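Local coordinates for F420-dependent methylenetetrahydromethanopterin dehydrogenase (Methanopyrus kandleri, PDB 3IQF), which catalyses the reversible, coenzyme F420-dependent reduction of methenyl-tetrahydromethanopterin to methylene-tetrahydromethanopterin in methanogenesis from carbon dioxide, at residues A[9-14]-A[68-73]; A[28-33]-A[164-169]; A[126-131]-A[219-224]; A[258-263]-A[274-279]. All coordinates share one frame; numbering follows the deposited sequence.

Contact 1: A[9-14]-A[68-73]; sequences IKCGNL and IVYGGP. With E4M (1-{4-[(6S,6aR,7R)-3-amino-6,7-dimethyl-1-oxo-1,2,5,6,6a,7-hexahydro-8H-imidazo[1,5-f]pteridin-10-ium-8-yl]phenyl}-1-deoxy-5-O-{5-O-[(S)-{[(1S)-1,3-dicarboxypropyl]oxy}(hydroxy)phosphoryl]-alpha-D-ribofuranosyl}-D-ribitol), chain M.
Strands 4-10 and 67-71 run side by side in the parallel sheet, and their pairing is fixed by Ile-9, whose backbone reaches two residues of its neighbour. Ile-9 N gives a hydrogen bond to Val-69 O over 2.6 Å, and Gly-71 N returns one to Ile-9 O over 2.9 Å. A longer, weak bond from Cys-11 N to Gly-71 O continues the ladder one step further.

On the face bearing Ile-9 and Tyr-70, the side chains fit closely. Ile-9 CD1 comes within 3.4 Å of Ile-68 CG2, close for two methyl groups, while its other branch, CG2, lies 3.9 Å from Tyr-70 CD2. With CG anti to the backbone N (chi1 177°), the Tyr-70 ring is carried along the sheet face toward Cys-11, where SG approaches ring atom CE2 obliquely at 3.9 Å, a sulfur-aromatic contact. Helices 46-63 and 78-89 pack against the same ring. Tyr-70 OH is buried beside Cys-11 CB, 3.4 Å away, with no hydrogen-bonding partner in the model. Cutting Tyr-70 back to alanine would probably open a gap beside Ile-9 and Cys-11 and deprive the thiol of its aromatic neighbour.

Pro-73 CD packs against the loop at Gly-12, where a beta-carbon would clash with it. The loop delivers Asn-13, whose ND2 donates to N1 of the bound pterin (2.8 Å, 153°). Strand 4-10 lies between 33-39 and 67-71, so the chain leaves 4-10 and 67-71 toward opposite sides of the sheet, and the pterin sits at the C-terminal ends flanking this topological switch point, the classic ligand site of open parallel alpha/beta sheets.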
# COMPACT_ATOMS: atom_id res chain seq x y z
N ILE A 9 -19.04 -12.52 32.16
CA ILE A 9 -18.22 -11.88 33.16
C ILE A 9 -16.91 -11.53 32.47
O ILE A 9 -16.28 -12.41 31.89
CB ILE A 9 -17.96 -12.81 34.37
CG1 ILE A 9 -19.27 -13.40 34.92
CG2 ILE A 9 -17.18 -12.06 35.45
CD1 ILE A 9 -19.08 -14.68 35.71
N LYS A 10 -16.51 -10.27 32.54
CA LYS A 10 -15.30 -9.79 31.87
C LYS A 10 -14.33 -9.19 32.91
O LYS A 10 -14.65 -8.23 33.59
CB LYS A 10 -15.70 -8.73 30.84
CG LYS A 10 -16.47 -9.27 29.60
CD LYS A 10 -16.95 -8.13 28.65
CE LYS A 10 -17.77 -8.69 27.47
NZ LYS A 10 -18.24 -7.68 26.44
N CYS A 11 -13.17 -9.79 33.08
CA CYS A 11 -12.15 -9.25 33.98
C CYS A 11 -10.83 -9.28 33.26
O CYS A 11 -10.37 -10.36 32.82
CB CYS A 11 -12.05 -10.06 35.25
SG CYS A 11 -13.51 -10.14 36.25
N GLY A 12 -10.20 -8.12 33.10
CA GLY A 12 -9.03 -8.02 32.24
C GLY A 12 -9.56 -7.87 30.84
O GLY A 12 -10.78 -7.71 30.65
N ASN A 13 -8.69 -7.91 29.84
CA ASN A 13 -9.16 -7.72 28.46
C ASN A 13 -8.44 -8.64 27.50
O ASN A 13 -7.23 -8.72 27.51
CB ASN A 13 -8.95 -6.28 27.96
CG ASN A 13 -9.72 -5.99 26.64
OD1 ASN A 13 -10.94 -6.16 26.58
ND2 ASN A 13 -9.01 -5.53 25.59
N LEU A 14 -9.24 -9.32 26.69
CA LEU A 14 -8.78 -10.08 25.54
C LEU A 14 -9.63 -9.62 24.37
O LEU A 14 -10.77 -9.16 24.57
CB LEU A 14 -9.07 -11.55 25.84
CG LEU A 14 -7.95 -12.57 26.01
CD1 LEU A 14 -6.61 -11.97 26.48
CD2 LEU A 14 -8.44 -13.72 26.86
N ILE A 68 -23.05 -19.41 32.08
CA ILE A 68 -22.27 -18.26 32.47
C ILE A 68 -20.93 -18.34 31.80
O ILE A 68 -20.31 -19.40 31.77
CB ILE A 68 -22.08 -18.26 34.00
CG1 ILE A 68 -23.44 -18.03 34.66
CG2 ILE A 68 -21.06 -17.21 34.46
CD1 ILE A 68 -23.38 -17.89 36.17
N VAL A 69 -20.48 -17.21 31.27
CA VAL A 69 -19.19 -17.16 30.56
C VAL A 69 -18.26 -16.21 31.30
O VAL A 69 -18.62 -15.08 31.63
CB VAL A 69 -19.32 -16.70 29.10
CG1 VAL A 69 -17.95 -16.70 28.38
CG2 VAL A 69 -20.30 -17.58 28.34
N TYR A 70 -17.06 -16.71 31.60
CA TYR A 70 -16.00 -15.90 32.14
C TYR A 70 -14.94 -15.74 31.08
O TYR A 70 -14.42 -16.74 30.55
CB TYR A 70 -15.36 -16.55 33.37
CG TYR A 70 -14.21 -15.71 33.86
CD1 TYR A 70 -12.93 -15.89 33.36
CD2 TYR A 70 -14.42 -14.71 34.80
CE1 TYR A 70 -11.89 -15.09 33.78
CE2 TYR A 70 -13.38 -13.91 35.24
CZ TYR A 70 -12.12 -14.09 34.72
OH TYR A 70 -11.10 -13.29 35.16
N GLY A 71 -14.60 -14.49 30.78
CA GLY A 71 -13.60 -14.23 29.81
C GLY A 71 -12.57 -13.23 30.24
O GLY A 71 -12.87 -12.20 30.83
N GLY A 72 -11.34 -13.55 29.91
CA GLY A 72 -10.24 -12.63 30.15
C GLY A 72 -8.93 -13.39 30.06
O GLY A 72 -8.93 -14.58 29.79
N PRO A 73 -7.80 -12.68 30.23
CA PRO A 73 -6.49 -13.31 30.14
C PRO A 73 -6.20 -14.43 31.14
O PRO A 73 -6.69 -14.44 32.28
CB PRO A 73 -5.52 -12.15 30.43
CG PRO A 73 -6.27 -10.93 30.07
CD PRO A 73 -7.71 -11.22 30.45
N1 E4M M . -6.20 -5.99 25.54
C2 E4M M . -5.94 -7.15 24.90
N3 E4M M . -4.94 -7.97 25.36
C4 E4M M . -4.18 -7.63 26.44
N5 E4M M . -3.76 -5.94 28.21
C6 E4M M . -4.51 -5.17 29.20
C7 E4M M . -5.04 -3.97 28.42
N8 E4M M . -5.75 -4.43 27.22
C9 E4M M . -3.49 -4.90 30.34
PA E4M M . 10.72 1.28 37.15
C10 E4M M . -2.81 -6.68 28.99
N10 E4M M . -2.61 -6.09 30.30
C11 E4M M . 0.89 -6.80 32.57
C12 E4M M . 0.18 -5.61 32.72
C13 E4M M . -0.96 -5.38 31.97
C14 E4M M . -1.43 -6.33 31.07
C15 E4M M . -0.72 -7.55 30.91
C16 E4M M . 0.44 -7.76 31.65
O2A E4M M . 9.43 1.74 37.85
C1J E4M M . 6.52 -1.87 34.99
O1A E4M M . 11.59 2.38 36.56
C2J E4M M . 6.06 -0.56 34.34
O2J E4M M . 5.00 -0.77 33.41
O3A E4M M . 11.48 0.17 37.84
C3J E4M M . 7.32 0.02 33.72
O3J E4M M . 7.55 -0.45 32.41
C4A E4M M . -4.46 -6.41 27.08
C4J E4M M . 8.42 -0.53 34.61
O4J E4M M . 7.92 -1.74 35.18
C5J E4M M . 8.72 0.43 35.73
O5J E4M M . 10.13 0.56 35.82
C7M E4M M . -6.00 -3.09 29.25
C8A E4M M . -5.48 -5.61 26.61
C9M E4M M . -4.20 -4.75 31.70
NA2 E4M M . -6.70 -7.50 23.84
OH4 E4M M . -3.25 -8.38 26.85
CX1 E4M M . 2.15 -7.05 33.37
CX2 E4M M . 3.21 -5.98 33.17
OX2 E4M M . 3.84 -6.14 31.88
CX3 E4M M . 4.33 -6.11 34.21
OX3 E4M M . 3.86 -5.92 35.54
CX4 E4M M . 5.41 -5.09 33.89
OX4 E4M M . 6.63 -5.57 34.46
CX5 E4M M . 5.12 -3.70 34.40
OX5 E4M M . 6.31 -2.98 34.14

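Contact 2: A[28-33]-A[164-169]; sequences ADREDV and LIEKAK
Asp-32 OD1 is gripped by two cations from different parts of the chain: Lys-169 NZ reaches it across the contact at 2.7 Å, and Arg-30 NH1 holds it from within the loop at 2.8 Å. The lysine arrives on the anti side of the carboxylate oxygen, the arginine on the syn side. Arg-30 also sends NE to Asp-32 OD2, at 2.9 Å and an N-H...O angle of 171°, so the guanidinium meets the carboxylate side-on with two nearly straight bonds lying close to its plane. A bend at chi3 (74°) turns the arginine back for this grip. Lys-169 NZ has a second mate, Glu-166 OE2, at 2.7 Å. Beneath the charges Ile-165 CG2 touches Val-33 CG1 at 4.0 Å and lies 3.7 Å from Arg-30 NH1. Putting asparagine at Asp-32 would probably leave Arg-30 and Lys-169 without a shared counter-charge and weaken the tie from loop to helix.

Arg-30 NH2 makes a further salt bridge with Asp-162, earlier in the same helix, and Asp-29 pairs with Arg-129 of a second subunit. Arg-30, Asp-32, Glu-166 and Lys-169 thus form a salt-bridge network joining the loop before strand 33-39, outermost in this chain's sheet, to the C-terminal part of helix 153-168.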
# COMPACT_ATOMS: atom_id res chain seq x y z
N ALA A 28 -28.80 -6.73 17.33
CA ALA A 28 -29.73 -6.64 18.47
C ALA A 28 -31.16 -7.04 18.10
O ALA A 28 -32.09 -6.56 18.70
CB ALA A 28 -29.72 -5.21 19.05
N ASP A 29 -31.34 -7.92 17.12
CA ASP A 29 -32.72 -8.30 16.73
C ASP A 29 -33.09 -9.74 17.08
O ASP A 29 -34.15 -10.21 16.69
CB ASP A 29 -32.95 -8.05 15.23
CG ASP A 29 -31.98 -8.83 14.33
OD1 ASP A 29 -31.18 -9.66 14.79
OD2 ASP A 29 -31.98 -8.60 13.11
N ARG A 30 -32.22 -10.45 17.79
CA ARG A 30 -32.55 -11.81 18.22
C ARG A 30 -33.59 -11.74 19.29
O ARG A 30 -33.46 -10.99 20.26
CB ARG A 30 -31.33 -12.59 18.74
CG ARG A 30 -30.40 -13.09 17.65
CD ARG A 30 -29.28 -13.93 18.21
NE ARG A 30 -29.73 -15.27 18.62
CZ ARG A 30 -28.91 -16.30 18.81
NH1 ARG A 30 -29.40 -17.48 19.15
NH2 ARG A 30 -27.59 -16.17 18.66
N GLU A 31 -34.63 -12.54 19.12
CA GLU A 31 -35.71 -12.63 20.09
C GLU A 31 -35.57 -13.87 21.00
O GLU A 31 -36.39 -14.10 21.87
CB GLU A 31 -37.04 -12.59 19.35
CG GLU A 31 -37.23 -11.24 18.61
CD GLU A 31 -38.43 -11.20 17.66
OE1 GLU A 31 -38.90 -10.08 17.35
OE2 GLU A 31 -38.89 -12.28 17.21
N ASP A 32 -34.52 -14.64 20.80
CA ASP A 32 -34.35 -15.89 21.50
C ASP A 32 -33.20 -15.85 22.48
O ASP A 32 -32.82 -16.88 22.97
CB ASP A 32 -34.13 -17.03 20.49
CG ASP A 32 -32.82 -16.90 19.76
OD1 ASP A 32 -32.12 -17.94 19.59
OD2 ASP A 32 -32.52 -15.74 19.34
N VAL A 33 -32.64 -14.68 22.75
CA VAL A 33 -31.57 -14.57 23.74
C VAL A 33 -31.71 -13.34 24.59
O VAL A 33 -32.26 -12.35 24.15
CB VAL A 33 -30.17 -14.54 23.10
CG1 VAL A 33 -29.78 -15.93 22.59
CG2 VAL A 33 -30.07 -13.51 21.98
N LEU A 164 -24.27 -23.93 21.83
CA LEU A 164 -24.57 -24.02 23.26
C LEU A 164 -25.94 -23.40 23.56
O LEU A 164 -26.72 -23.94 24.38
CB LEU A 164 -23.47 -23.32 24.06
CG LEU A 164 -23.40 -23.47 25.58
CD1 LEU A 164 -23.14 -24.92 26.01
CD2 LEU A 164 -22.32 -22.55 26.10
N ILE A 165 -26.23 -22.29 22.90
CA ILE A 165 -27.53 -21.61 23.07
C ILE A 165 -28.67 -22.53 22.62
O ILE A 165 -29.68 -22.64 23.31
CB ILE A 165 -27.58 -20.29 22.30
CG1 ILE A 165 -26.79 -19.21 23.06
CG2 ILE A 165 -29.02 -19.82 22.04
CD1 ILE A 165 -26.33 -18.09 22.20
N GLU A 166 -28.51 -23.17 21.47
CA GLU A 166 -29.57 -24.09 21.01
C GLU A 166 -29.80 -25.24 22.00
O GLU A 166 -30.97 -25.58 22.27
CB GLU A 166 -29.35 -24.56 19.57
CG GLU A 166 -29.52 -23.44 18.53
CD GLU A 166 -30.89 -22.72 18.57
OE1 GLU A 166 -31.91 -23.42 18.68
OE2 GLU A 166 -30.95 -21.45 18.47
N LYS A 167 -28.73 -25.77 22.60
CA LYS A 167 -28.87 -26.80 23.64
C LYS A 167 -29.55 -26.23 24.89
O LYS A 167 -30.36 -26.91 25.49
CB LYS A 167 -27.53 -27.44 24.01
CG LYS A 167 -26.72 -28.02 22.83
CD LYS A 167 -26.57 -29.53 22.79
CE LYS A 167 -25.26 -29.93 22.05
NZ LYS A 167 -24.77 -31.38 22.32
N ALA A 168 -29.24 -24.98 25.25
CA ALA A 168 -29.92 -24.28 26.35
C ALA A 168 -31.42 -24.22 26.12
O ALA A 168 -32.19 -24.25 27.06
CB ALA A 168 -29.39 -22.86 26.54
N LYS A 169 -31.83 -24.09 24.86
CA LYS A 169 -33.26 -23.99 24.55
C LYS A 169 -34.03 -25.30 24.65
O LYS A 169 -35.27 -25.27 24.67
CB LYS A 169 -33.48 -23.34 23.18
CG LYS A 169 -33.14 -21.86 23.18
CD LYS A 169 -33.62 -21.17 21.94
CE LYS A 169 -32.54 -20.95 20.99
NZ LYS A 169 -33.11 -20.42 19.73

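Contact 3: A[126-131]-A[219-224]; sequences GARREF and EGCFVE. With E4M (1-{4-[(6S,6aR,7R)-3-amino-6,7-dimethyl-1-oxo-1,2,5,6,6a,7-hexahydro-8H-imidazo[1,5-f]pteridin-10-ium-8-yl]phenyl}-1-deoxy-5-O-{5-O-[(S)-{[(1S)-1,3-dicarboxypropyl]oxy}(hydroxy)phosphoryl]-alpha-D-ribofuranosyl}-D-ribitol), chain M.
Arg-128 forms the tight part of this contact, reaching from the loop to the C-terminal part of helix 197-223. Its NE and NH1 both donate to a single atom, Gly-220 O, at 2.8 and 3.1 Å. That oxygen lies in the guanidinium plane, only 2° out of it, whereas Cys-221 O stands 3.2 Å above one face of the same group. The chain is bent at chi2 (-69°), which turns the guanidinium toward the helix end. Its remaining nitrogen, NH2, makes weak hydrogen bonds to OX5 and O4J of the bound tetrahydromethanopterin derivative, and Tyr-230 adds a cation-pi contact. Close by, Cys-221 SG nestles 3.3 Å from Ala-127 N.

The ligand's sugar chain threads between the two segments. Its OX2 donates to Ala-127 O (2.8 Å), at the centre of an inverse gamma turn, and its OX4 to Cys-221 O (3.2 Å). The ribose is caught by Arg-129 N, which donates to both O2J and O3J, and by Glu-130 OE2, which accepts from O3J.

The other side is looser. The CB of Phe-222 points away from the loop and the residue is exposed, with CE1 merely brushing CX1 of the ligand at 3.9 Å; Val-223 is also exposed. The last residues include a wider pi-type turn, Glu-219 O accepting from both Val-223 N and Glu-224 N. Loop and helix end together form much of this chain's share of the site for the ribitol and ribose of the tetrahydromethanopterin ligand.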
# COMPACT_ATOMS: atom_id res chain seq x y z
N GLY A 126 2.06 -5.33 24.74
CA GLY A 126 3.36 -4.90 25.25
C GLY A 126 3.19 -3.94 26.41
O GLY A 126 3.40 -2.73 26.29
N ALA A 127 2.78 -4.49 27.54
CA ALA A 127 2.32 -3.69 28.69
C ALA A 127 3.48 -3.17 29.59
O ALA A 127 3.66 -3.61 30.75
CB ALA A 127 1.29 -4.52 29.52
N ARG A 128 4.24 -2.23 29.03
CA ARG A 128 5.27 -1.51 29.76
C ARG A 128 4.90 -0.03 29.70
O ARG A 128 4.52 0.46 28.63
CB ARG A 128 6.64 -1.72 29.12
CG ARG A 128 7.25 -3.11 29.32
CD ARG A 128 7.63 -3.33 30.76
NE ARG A 128 8.58 -4.42 30.90
CZ ARG A 128 9.26 -4.70 31.99
NH1 ARG A 128 10.12 -5.70 31.95
NH2 ARG A 128 9.10 -3.99 33.11
N ARG A 129 4.97 0.65 30.85
CA ARG A 129 4.51 2.07 30.95
C ARG A 129 5.15 3.01 29.92
O ARG A 129 4.53 3.95 29.49
CB ARG A 129 4.82 2.60 32.37
CG ARG A 129 4.36 4.06 32.60
CD ARG A 129 4.46 4.48 34.08
NE ARG A 129 3.74 3.53 34.92
CZ ARG A 129 4.30 2.68 35.78
NH1 ARG A 129 3.53 1.85 36.46
NH2 ARG A 129 5.62 2.64 35.99
N GLU A 130 6.40 2.74 29.56
CA GLU A 130 7.16 3.61 28.65
C GLU A 130 6.61 3.57 27.22
O GLU A 130 6.86 4.49 26.41
CB GLU A 130 8.64 3.20 28.64
CG GLU A 130 9.34 3.22 30.00
CD GLU A 130 9.22 1.89 30.80
OE1 GLU A 130 10.04 1.67 31.71
OE2 GLU A 130 8.30 1.09 30.53
N PHE A 131 5.83 2.54 26.91
CA PHE A 131 5.30 2.34 25.56
C PHE A 131 3.78 2.32 25.53
O PHE A 131 3.16 3.01 24.75
CB PHE A 131 5.85 1.02 24.98
CG PHE A 131 5.26 0.68 23.61
CD1 PHE A 131 5.57 1.46 22.50
CD2 PHE A 131 4.39 -0.39 23.46
CE1 PHE A 131 5.06 1.19 21.29
CE2 PHE A 131 3.88 -0.68 22.22
CZ PHE A 131 4.22 0.11 21.12
N GLU A 219 8.45 -11.85 26.73
CA GLU A 219 9.85 -11.51 26.90
C GLU A 219 10.01 -10.05 27.36
O GLU A 219 10.70 -9.77 28.32
CB GLU A 219 10.65 -11.73 25.60
CG GLU A 219 12.16 -11.50 25.78
CD GLU A 219 12.93 -11.50 24.46
OE1 GLU A 219 12.47 -12.14 23.49
OE2 GLU A 219 14.01 -10.86 24.40
N GLY A 220 9.35 -9.13 26.68
CA GLY A 220 9.49 -7.72 27.02
C GLY A 220 8.91 -7.32 28.37
O GLY A 220 9.41 -6.41 29.05
N CYS A 221 7.85 -7.99 28.79
CA CYS A 221 7.18 -7.60 30.05
C CYS A 221 7.66 -8.33 31.27
O CYS A 221 7.63 -7.75 32.37
CB CYS A 221 5.68 -7.81 29.94
SG CYS A 221 4.96 -6.66 28.85
N PHE A 222 8.08 -9.60 31.10
CA PHE A 222 8.39 -10.47 32.24
C PHE A 222 9.83 -10.98 32.32
O PHE A 222 10.25 -11.46 33.38
CB PHE A 222 7.45 -11.68 32.25
CG PHE A 222 5.98 -11.33 32.38
CD1 PHE A 222 5.52 -10.67 33.51
CD2 PHE A 222 5.09 -11.68 31.41
CE1 PHE A 222 4.17 -10.35 33.63
CE2 PHE A 222 3.73 -11.36 31.52
CZ PHE A 222 3.27 -10.70 32.63
N VAL A 223 10.60 -10.92 31.23
CA VAL A 223 11.94 -11.51 31.27
C VAL A 223 12.99 -10.42 31.20
O VAL A 223 13.85 -10.34 32.10
CB VAL A 223 12.22 -12.50 30.12
CG1 VAL A 223 13.63 -13.09 30.28
CG2 VAL A 223 11.16 -13.59 30.09
N GLU A 224 12.93 -9.60 30.14
CA GLU A 224 13.89 -8.53 29.96
C GLU A 224 13.66 -7.49 31.04
O GLU A 224 12.54 -7.07 31.26
CB GLU A 224 13.76 -7.89 28.58
CG GLU A 224 14.69 -6.68 28.37
CD GLU A 224 16.14 -7.06 28.43
OE1 GLU A 224 16.91 -6.50 29.26
OE2 GLU A 224 16.51 -7.94 27.63
N1 E4M M . -6.20 -5.99 25.54
C2 E4M M . -5.94 -7.15 24.90
N3 E4M M . -4.94 -7.97 25.36
C4 E4M M . -4.18 -7.63 26.44
N5 E4M M . -3.76 -5.94 28.21
C6 E4M M . -4.51 -5.17 29.20
C7 E4M M . -5.04 -3.97 28.42
N8 E4M M . -5.75 -4.43 27.22
C9 E4M M . -3.49 -4.90 30.34
PA E4M M . 10.72 1.28 37.15
C10 E4M M . -2.81 -6.68 28.99
N10 E4M M . -2.61 -6.09 30.30
C11 E4M M . 0.89 -6.80 32.57
C12 E4M M . 0.18 -5.61 32.72
C13 E4M M . -0.96 -5.38 31.97
C14 E4M M . -1.43 -6.33 31.07
C15 E4M M . -0.72 -7.55 30.91
C16 E4M M . 0.44 -7.76 31.65
O2A E4M M . 9.43 1.74 37.85
C1J E4M M . 6.52 -1.87 34.99
O1A E4M M . 11.59 2.38 36.56
C2J E4M M . 6.06 -0.56 34.34
O2J E4M M . 5.00 -0.77 33.41
O3A E4M M . 11.48 0.17 37.84
C3J E4M M . 7.32 0.02 33.72
O3J E4M M . 7.55 -0.45 32.41
C4A E4M M . -4.46 -6.41 27.08
C4J E4M M . 8.42 -0.53 34.61
O4J E4M M . 7.92 -1.74 35.18
C5J E4M M . 8.72 0.43 35.73
O5J E4M M . 10.13 0.56 35.82
C7M E4M M . -6.00 -3.09 29.25
C8A E4M M . -5.48 -5.61 26.61
C9M E4M M . -4.20 -4.75 31.70
NA2 E4M M . -6.70 -7.50 23.84
OH4 E4M M . -3.25 -8.38 26.85
CX1 E4M M . 2.15 -7.05 33.37
CX2 E4M M . 3.21 -5.98 33.17
OX2 E4M M . 3.84 -6.14 31.88
CX3 E4M M . 4.33 -6.11 34.21
OX3 E4M M . 3.86 -5.92 35.54
CX4 E4M M . 5.41 -5.09 33.89
OX4 E4M M . 6.63 -5.57 34.46
CX5 E4M M . 5.12 -3.70 34.40
OX5 E4M M . 6.31 -2.98 34.14

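Contact 4: A[258-263]-A[274-279]; sequences NDAVLR and SKRKFM
Backbone hydrogen bonds join Arg-263 to Lys-275 in both directions: Arg-263 N donates to Lys-275 O (3.0 Å, 171°) and Lys-275 N to Arg-263 O (2.9 Å). This is a single antiparallel bridge of the hydrogen-bonded type, and the two segments run 144° apart end to end.

Side-chain to backbone bonds continue the pairing on one side of the bridge. Arg-276 NH2 meets Ala-260 O at 3.0 Å, nearly in line with the carbonyl bond and close to the guanidinium plane; the same nitrogen also donates to Glu-193 O. Farther along, Asp-259 OD1 takes the amide of Phe-278 on its syn lone pair, at 2.7 Å. The carboxylate is placed there by CG standing anti to the backbone N (chi1 -172°). Asp-259 has positive phi and is the C-prime residue of a Schellman motif that ends helix 227-257: Ala-260 N bonds back to Glu-255 O and Asp-259 N to Lys-256 O. The residue that terminates the helix therefore also receives the C-terminal tail.

Van der Waals packing is more modest: Leu-262 CB lies 3.7 Å above the plane of the Arg-276 guanidinium, offset toward its rim, and Arg-263 CB touches Lys-275 CG at 3.8 Å.

Water mediates a further link, one molecule joining Asp-259 OD2 at 2.7 Å to Met-279 N at 3.0 Å.

Bonds to other chains use the same residues. Lys-275 NZ, besides donating to Phe-278 O, reaches Glu-130 O of a second subunit; Arg-263 NH1 bonds Tyr-198 OH of a fourth subunit, whose ring meets Phe-278 edge-to-face.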
# COMPACT_ATOMS: atom_id res chain seq x y z
N ASN A 258 -13.55 -12.15 -5.51
CA ASN A 258 -14.32 -13.26 -6.12
C ASN A 258 -15.80 -13.21 -5.75
O ASN A 258 -16.54 -14.11 -6.11
CB ASN A 258 -13.72 -14.59 -5.74
CG ASN A 258 -12.33 -14.77 -6.34
OD1 ASN A 258 -12.13 -14.65 -7.58
ND2 ASN A 258 -11.34 -14.92 -5.47
N ASP A 259 -16.23 -12.16 -5.09
CA ASP A 259 -17.61 -12.04 -4.57
C ASP A 259 -17.95 -13.31 -3.77
O ASP A 259 -18.95 -13.99 -4.01
CB ASP A 259 -18.64 -11.77 -5.70
CG ASP A 259 -20.04 -11.46 -5.16
OD1 ASP A 259 -20.17 -11.11 -3.95
OD2 ASP A 259 -21.02 -11.58 -5.92
N ALA A 260 -17.10 -13.62 -2.80
CA ALA A 260 -17.19 -14.87 -2.07
C ALA A 260 -16.99 -14.68 -0.56
O ALA A 260 -16.66 -15.62 0.13
CB ALA A 260 -16.22 -15.90 -2.66
N VAL A 261 -17.31 -13.51 -0.04
CA VAL A 261 -17.21 -13.23 1.39
C VAL A 261 -18.30 -13.98 2.15
O VAL A 261 -19.51 -13.71 1.98
CB VAL A 261 -17.37 -11.72 1.70
CG1 VAL A 261 -17.18 -11.44 3.18
CG2 VAL A 261 -16.38 -10.92 0.86
N LEU A 262 -17.87 -14.92 2.97
CA LEU A 262 -18.79 -15.62 3.86
C LEU A 262 -19.42 -14.67 4.84
O LEU A 262 -18.74 -13.90 5.53
CB LEU A 262 -18.11 -16.76 4.62
CG LEU A 262 -19.03 -17.66 5.44
CD1 LEU A 262 -20.05 -18.32 4.52
CD2 LEU A 262 -18.27 -18.75 6.20
N ARG A 263 -20.75 -14.72 4.89
CA ARG A 263 -21.51 -14.01 5.91
C ARG A 263 -22.49 -14.98 6.55
O ARG A 263 -23.17 -15.76 5.85
CB ARG A 263 -22.28 -12.80 5.35
CG ARG A 263 -21.38 -11.85 4.59
CD ARG A 263 -22.08 -10.58 4.12
NE ARG A 263 -21.15 -9.87 3.23
CZ ARG A 263 -20.28 -8.94 3.60
NH1 ARG A 263 -19.40 -8.47 2.73
NH2 ARG A 263 -20.27 -8.44 4.82
N SER A 274 -26.66 -18.09 6.14
CA SER A 274 -25.42 -18.13 5.41
C SER A 274 -25.61 -17.55 4.03
O SER A 274 -26.66 -17.74 3.44
CB SER A 274 -24.95 -19.59 5.31
OG SER A 274 -23.60 -19.59 4.94
N LYS A 275 -24.57 -16.89 3.53
CA LYS A 275 -24.44 -16.49 2.11
C LYS A 275 -22.98 -16.27 1.74
O LYS A 275 -22.11 -16.12 2.64
CB LYS A 275 -25.24 -15.20 1.86
CG LYS A 275 -24.75 -14.02 2.70
CD LYS A 275 -25.57 -12.71 2.48
CE LYS A 275 -25.02 -11.92 1.30
NZ LYS A 275 -25.88 -10.72 0.95
N ARG A 276 -22.70 -16.24 0.43
CA ARG A 276 -21.40 -15.84 -0.12
C ARG A 276 -21.46 -14.65 -1.07
O ARG A 276 -20.65 -13.76 -1.01
CB ARG A 276 -20.77 -16.97 -0.92
CG ARG A 276 -20.33 -18.10 -0.08
CD ARG A 276 -18.85 -18.14 0.03
NE ARG A 276 -18.48 -19.19 0.97
CZ ARG A 276 -17.37 -19.18 1.68
NH1 ARG A 276 -17.12 -20.18 2.50
NH2 ARG A 276 -16.48 -18.22 1.55
N LYS A 277 -22.43 -14.65 -1.97
CA LYS A 277 -22.54 -13.61 -2.97
C LYS A 277 -23.17 -12.36 -2.36
O LYS A 277 -24.13 -12.44 -1.59
CB LYS A 277 -23.29 -14.11 -4.19
CG LYS A 277 -22.48 -15.19 -4.97
CD LYS A 277 -23.13 -15.44 -6.37
CE LYS A 277 -22.22 -16.25 -7.33
NZ LYS A 277 -20.85 -15.61 -7.51
N PHE A 278 -22.60 -11.22 -2.69
CA PHE A 278 -22.98 -9.97 -2.08
C PHE A 278 -24.48 -9.70 -2.16
O PHE A 278 -25.11 -9.29 -1.20
CB PHE A 278 -22.21 -8.83 -2.72
CG PHE A 278 -22.51 -7.51 -2.14
CD1 PHE A 278 -23.34 -6.62 -2.81
CD2 PHE A 278 -21.94 -7.11 -0.94
CE1 PHE A 278 -23.60 -5.37 -2.28
CE2 PHE A 278 -22.18 -5.85 -0.41
CZ PHE A 278 -23.02 -4.98 -1.07
N MET A 279 -25.06 -9.97 -3.31
CA MET A 279 -26.48 -9.69 -3.48
C MET A 279 -27.41 -10.87 -3.18
O MET A 279 -28.61 -10.72 -3.35
CB MET A 279 -26.74 -9.17 -4.90
CG MET A 279 -26.03 -7.83 -5.17
SD MET A 279 -26.60 -6.46 -4.07
CE MET A 279 -27.65 -5.54 -5.17
O HOH W 1 -19.45 -11.66 -1.37
O HOH W 2 -23.53 -10.51 -5.79

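Overall arrangement
From the N terminus, strand 4-10 leads into contact 1, which closes at 68-73 and joins two neighbouring sheet strands. Within that loop lies 28-33, whose partner 164-169 comes much later, so contact 2 crosses contact 1 and ties strand 33-39, outermost in this chain, to helix 153-168. Contact 3 opens at 126-131, before contact 2 has closed, and crosses it in turn, ending on helix 197-223. Contact 4 follows all three in series, a short closure after helix 227-257. Contacts 1 and 3, with centres about 22 Å apart, hold opposite parts of one ligand, whereas contacts 2 and 4 both meet the second subunit near its own contact 3.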